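Local coordinates for DNA repair protein RECN (Deinococcus radiodurans, PDB 4ABX) that may take part in recombinational repair of DNA double-strand breaks as an SMC-like, ATP-binding protein, represented here by its coiled-coil domain, at residues A[75-78]-A[79-82]; A[90-93]-A[94-97]; A[109-112]-A[113-117]. All blocks are in the same frame, centred on the assembly; numbering follows the deposited sequence.

Contact 1 (A[75-78]-A[79-82])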
# COMPACT_ATOMS: atom_id res chain seq x y z
N ALA A 75 8.10 -1.50 3.54
CA ALA A 75 9.14 -0.75 2.83
C ALA A 75 10.21 -0.24 3.79
O ALA A 75 11.39 -0.20 3.44
CB ALA A 75 8.51 0.42 2.06
N VAL A 76 9.79 0.19 4.97
CA VAL A 76 10.74 0.62 5.98
C VAL A 76 11.66 -0.53 6.36
O VAL A 76 12.87 -0.37 6.45
CB VAL A 76 10.05 1.18 7.24
CG1 VAL A 76 11.05 1.31 8.38
CG2 VAL A 76 9.40 2.53 6.93
N ARG A 77 11.08 -1.71 6.58
CA ARG A 77 11.87 -2.88 6.92
C ARG A 77 12.80 -3.32 5.77
O ARG A 77 13.93 -3.73 6.00
CB ARG A 77 10.97 -4.03 7.38
CG ARG A 77 10.30 -3.76 8.73
CD ARG A 77 9.58 -4.98 9.27
NE ARG A 77 8.40 -5.32 8.47
CZ ARG A 77 7.19 -4.82 8.68
NH1 ARG A 77 6.98 -3.96 9.67
NH2 ARG A 77 6.17 -5.19 7.90
N ALA A 78 12.31 -3.20 4.54
CA ALA A 78 13.12 -3.52 3.37
C ALA A 78 14.38 -2.66 3.30
O ALA A 78 15.40 -3.08 2.76
CB ALA A 78 12.29 -3.36 2.10
N LEU A 79 14.31 -1.45 3.84
CA LEU A 79 15.44 -0.53 3.82
C LEU A 79 16.49 -0.81 4.90
O LEU A 79 17.61 -0.31 4.82
CB LEU A 79 14.95 0.92 3.93
CG LEU A 79 14.09 1.39 2.76
CD1 LEU A 79 13.78 2.87 2.89
CD2 LEU A 79 14.79 1.09 1.44
N ASN A 80 16.14 -1.62 5.90
CA ASN A 80 17.04 -1.90 7.02
C ASN A 80 18.47 -2.25 6.60
O ASN A 80 19.43 -1.65 7.08
CB ASN A 80 16.49 -3.02 7.91
CG ASN A 80 15.50 -2.52 8.94
OD1 ASN A 80 14.63 -3.27 9.40
ND2 ASN A 80 15.62 -1.25 9.32
N ALA A 81 18.61 -3.23 5.72
CA ALA A 81 19.93 -3.75 5.36
C ALA A 81 20.75 -2.70 4.62
O ALA A 81 21.97 -2.62 4.77
CB ALA A 81 19.81 -5.02 4.52
N GLY A 82 20.08 -1.87 3.82
CA GLY A 82 20.76 -0.82 3.09
C GLY A 82 21.15 0.34 3.99
O GLY A 82 22.22 0.95 3.81
O HOH W 1 16.30 -5.21 5.26
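L79 lies over the carbonyl oxygens of A75 and V76 in the turn before it, and it has the largest share of this local contact. Its CG stands beside its own backbone N (chi1 -64°), a rotamer that brings L79 CG to 3.2 Å from A75 O. L79 CB lies 3.5 Å from V76 O. The backbone N is shared in the same way: L79 N lies 3.2 Å from both A75 O and V76 O, its hydrogen directed between them, and both hydrogen bonds are weak. Here helix 68-83 of the coiled-coil domain departs from regular alpha-helical bonding. N80 N reaches back only three residues, to R77 O at 3.1 Å, approaching from above the carbonyl plane, and the helix is kinked where A81 and G82 find no bond to the preceding turn. A water fills the interrupted step, donating to R77 O at 2.9 Å and accepting from A81 N at 3.1 Å, so that R77 O carries both N80 N and the water. The side chain of N80 covers this oxygen too, N80 CB being 3.3 Å from R77 O. With a glycine here that cover would be gone, and R77 O would probably lie more open to solvent while the kinked backbone became freer to turn. A78 packs on L60 of the second subunit and L79 on A53 of that chain, while L79 also meets Q93 of helix 87-115.

Contact 2 (A[90-93]-A[94-97])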
# COMPACT_ATOMS: atom_id res chain seq x y z
N MET A 90 19.76 5.53 4.77
CA MET A 90 19.35 5.71 6.16
C MET A 90 18.45 6.94 6.30
O MET A 90 17.41 6.90 6.96
CB MET A 90 20.56 5.81 7.09
CG MET A 90 20.20 6.30 8.50
SD MET A 90 21.55 6.22 9.70
CE MET A 90 21.83 4.44 9.76
N GLN A 91 18.85 8.04 5.67
CA GLN A 91 18.06 9.27 5.73
C GLN A 91 16.66 9.11 5.12
O GLN A 91 15.67 9.50 5.73
CB GLN A 91 18.79 10.43 5.05
CG GLN A 91 18.01 11.74 5.08
CD GLN A 91 18.87 12.94 4.73
OE1 GLN A 91 20.09 12.91 4.89
NE2 GLN A 91 18.23 14.00 4.26
N LEU A 92 16.60 8.53 3.92
CA LEU A 92 15.32 8.27 3.27
C LEU A 92 14.43 7.36 4.13
O LEU A 92 13.22 7.55 4.19
CB LEU A 92 15.53 7.65 1.89
CG LEU A 92 16.16 8.54 0.83
CD1 LEU A 92 16.65 7.71 -0.36
CD2 LEU A 92 15.18 9.62 0.38
N GLN A 93 15.03 6.38 4.79
CA GLN A 93 14.28 5.50 5.68
C GLN A 93 13.65 6.28 6.82
O GLN A 93 12.49 6.05 7.19
CB GLN A 93 15.17 4.39 6.26
CG GLN A 93 14.38 3.31 7.00
CD GLN A 93 15.26 2.40 7.83
OE1 GLN A 93 16.29 2.81 8.36
NE2 GLN A 93 14.85 1.14 7.96
N ASN A 94 14.41 7.22 7.39
CA ASN A 94 13.90 8.07 8.45
C ASN A 94 12.78 8.99 7.97
O ASN A 94 11.78 9.17 8.66
CB ASN A 94 15.03 8.88 9.09
CG ASN A 94 15.89 8.04 10.03
OD1 ASN A 94 17.10 8.23 10.11
ND2 ASN A 94 15.25 7.12 10.75
N GLU A 95 12.94 9.56 6.78
CA GLU A 95 11.87 10.34 6.17
C GLU A 95 10.63 9.48 5.93
O GLU A 95 9.50 9.97 6.04
CB GLU A 95 12.35 10.99 4.87
CG GLU A 95 13.36 12.10 5.10
CD GLU A 95 14.06 12.54 3.82
OE1 GLU A 95 13.62 12.13 2.73
OE2 GLU A 95 15.05 13.30 3.92
N LEU A 96 10.83 8.20 5.62
CA LEU A 96 9.72 7.29 5.36
C LEU A 96 8.97 6.95 6.66
O LEU A 96 7.74 6.86 6.66
CB LEU A 96 10.21 6.02 4.66
CG LEU A 96 9.12 5.09 4.12
CD1 LEU A 96 8.18 5.83 3.16
CD2 LEU A 96 9.74 3.87 3.42
N ARG A 97 9.71 6.79 7.75
CA ARG A 97 9.09 6.63 9.07
C ARG A 97 8.18 7.81 9.40
O ARG A 97 7.06 7.63 9.90
CB ARG A 97 10.16 6.47 10.15
CG ARG A 97 10.81 5.08 10.19
CD ARG A 97 11.66 4.90 11.44
NE ARG A 97 12.11 3.52 11.59
CZ ARG A 97 13.34 3.10 11.33
NH1 ARG A 97 14.26 3.96 10.91
NH2 ARG A 97 13.67 1.82 11.49
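Q91 and E95 meet one helical turn apart on helix 87-115, a straightforward i to i+4 side-chain pairing within the coiled-coil domain. Q91 keeps CG opposite its backbone N (chi1 180°) and runs on extended, whereas CG of E95 sits beside the backbone N, so the two chains cross obliquely instead of running alongside. NE2 of Q91 donates to E95 OE2 at 3.3 Å in a nearly straight bond. The oxygen lies in the amide plane of Q91 and is met almost along its own C-O axis, although the amide and carboxylate planes are 73° apart. The other carboxylate oxygen, E95 OE1, touches L92 CD2 at 3.8 Å. M90 and N94, by contrast, lie side by side and point the same way. Q93 is buried, and its amide is turned toward helix 68-83, where NE2 gives its hydrogen bond to V76 O. The R97 guanidinium comes near that amide at an angle, the two planes 47° apart. L92 and L96 pack against L110 and L61 of the second subunit. Beneath the side chains the backbone keeps regular alpha-helical bonds, such as E95 N to Q91 O at 2.9 Å. In the Q93 and R97 pair, the nearest side-chain approach is R97 NH1 to Q93 OE1, 3.5 Å and oblique to the guanidinium.

Contact 3 (A[109-112]-A[113-117])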
# COMPACT_ATOMS: atom_id res chain seq x y z
N GLU A 109 -7.39 10.61 13.03
CA GLU A 109 -8.33 11.73 13.00
C GLU A 109 -9.58 11.37 12.21
O GLU A 109 -10.70 11.76 12.58
CB GLU A 109 -7.67 12.97 12.40
CG GLU A 109 -7.68 14.17 13.33
CD GLU A 109 -6.42 14.27 14.16
OE1 GLU A 109 -5.34 14.51 13.57
OE2 GLU A 109 -6.49 14.09 15.39
N LEU A 110 -9.39 10.64 11.12
CA LEU A 110 -10.52 10.16 10.33
C LEU A 110 -11.43 9.27 11.16
O LEU A 110 -12.65 9.38 11.08
CB LEU A 110 -10.01 9.41 9.09
CG LEU A 110 -9.35 10.27 8.02
CD1 LEU A 110 -8.76 9.41 6.91
CD2 LEU A 110 -10.34 11.29 7.46
N ARG A 111 -10.83 8.38 11.94
CA ARG A 111 -11.60 7.50 12.80
C ARG A 111 -12.43 8.32 13.78
O ARG A 111 -13.57 7.97 14.09
CB ARG A 111 -10.68 6.53 13.56
CG ARG A 111 -11.39 5.31 14.11
CD ARG A 111 -10.46 4.48 14.98
NE ARG A 111 -9.16 4.23 14.35
CZ ARG A 111 -8.91 3.24 13.50
NH1 ARG A 111 -9.88 2.39 13.18
NH2 ARG A 111 -7.70 3.09 12.98
N ASP A 112 -11.85 9.42 14.27
CA ASP A 112 -12.57 10.34 15.15
C ASP A 112 -13.75 10.99 14.43
O ASP A 112 -14.81 11.18 15.03
CB ASP A 112 -11.63 11.42 15.70
CG ASP A 112 -10.70 10.89 16.78
OD1 ASP A 112 -10.97 9.79 17.31
OD2 ASP A 112 -9.71 11.58 17.11
N VAL A 113 -13.56 11.36 13.16
CA VAL A 113 -14.65 11.95 12.39
C VAL A 113 -15.82 10.97 12.32
O VAL A 113 -16.96 11.34 12.58
CB VAL A 113 -14.22 12.32 10.95
CG1 VAL A 113 -15.45 12.69 10.10
CG2 VAL A 113 -13.20 13.44 10.96
N ALA A 114 -15.53 9.73 11.97
CA ALA A 114 -16.56 8.71 11.84
C ALA A 114 -17.23 8.44 13.19
O ALA A 114 -18.45 8.41 13.29
CB ALA A 114 -15.97 7.42 11.27
N GLU A 115 -16.41 8.27 14.22
CA GLU A 115 -16.92 7.94 15.55
C GLU A 115 -17.78 9.05 16.14
O GLU A 115 -18.69 8.79 16.93
CB GLU A 115 -15.77 7.60 16.50
CG GLU A 115 -15.09 6.27 16.21
CD GLU A 115 -13.92 6.00 17.12
OE1 GLU A 115 -13.51 6.92 17.86
OE2 GLU A 115 -13.40 4.86 17.10
N GLY A 116 -17.51 10.30 15.76
CA GLY A 116 -18.22 11.43 16.32
C GLY A 116 -19.34 11.97 15.43
O GLY A 116 -19.98 12.97 15.76
N SER A 117 -19.57 11.28 14.32
CA SER A 117 -20.56 11.70 13.33
C SER A 117 -21.94 11.93 13.94
O SER A 117 -22.38 11.18 14.81
CB SER A 117 -20.66 10.67 12.21
OG SER A 117 -21.78 10.93 11.38
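R111 and E115 are joined first through the backbone, E115 N giving a hydrogen bond of 2.9 Å to R111 O. The same i to i+4 pattern links V113 to E109, A114 to L110 and G116 to D112, the last of these with G116 N 2.9 Å from D112 O. Van der Waals contact comes next. CG of E115, placed beside its backbone N (chi1 -71°), presses close to R111 O, and E115 OE2 lies alongside the aliphatic part of the arginine, 3.6 Å from R111 CG. V113 turns its CG2 back over E109 O at 3.4 Å. Charge is the third element. Despite lying side by side, R111 and E115 form no salt bridge, since R111 NE is 5.1 Å from E115 OE2; the arginine bends at chi3 and gives NH1 to a salt bridge with D63. D112 OD1 and E115 OE1 are 3.9 Å apart, a like-charged pair that may raise the pKa of one of them slightly. The contact packs on helix 33-63, with L110 and R111 on V58 and V113 on A54, while L110 and V113 also pack on L92 and V89 of the second subunit. S117, touching A51 of helix 33-63, starts the link to helix 121-141.

The three contacts follow one another along the chain, contact 1 on helix 68-83 and contacts 2 and 3 on helix 87-115. Contacts 1 and 2 lie side by side on these two helices, close to the connection between them, their centres 9 Å apart, and they touch through packing such as V76 CG2 on L96 CD2. Contact 3 lies farther along helix 87-115, its centre 29 Å from that of contact 2 and 33 Å from that of contact 1. All three are on the same side of the chain's centre and all touch the second subunit, so a single arm of the coiled-coil domain combines pairing of helices within the chain with packing between subunits.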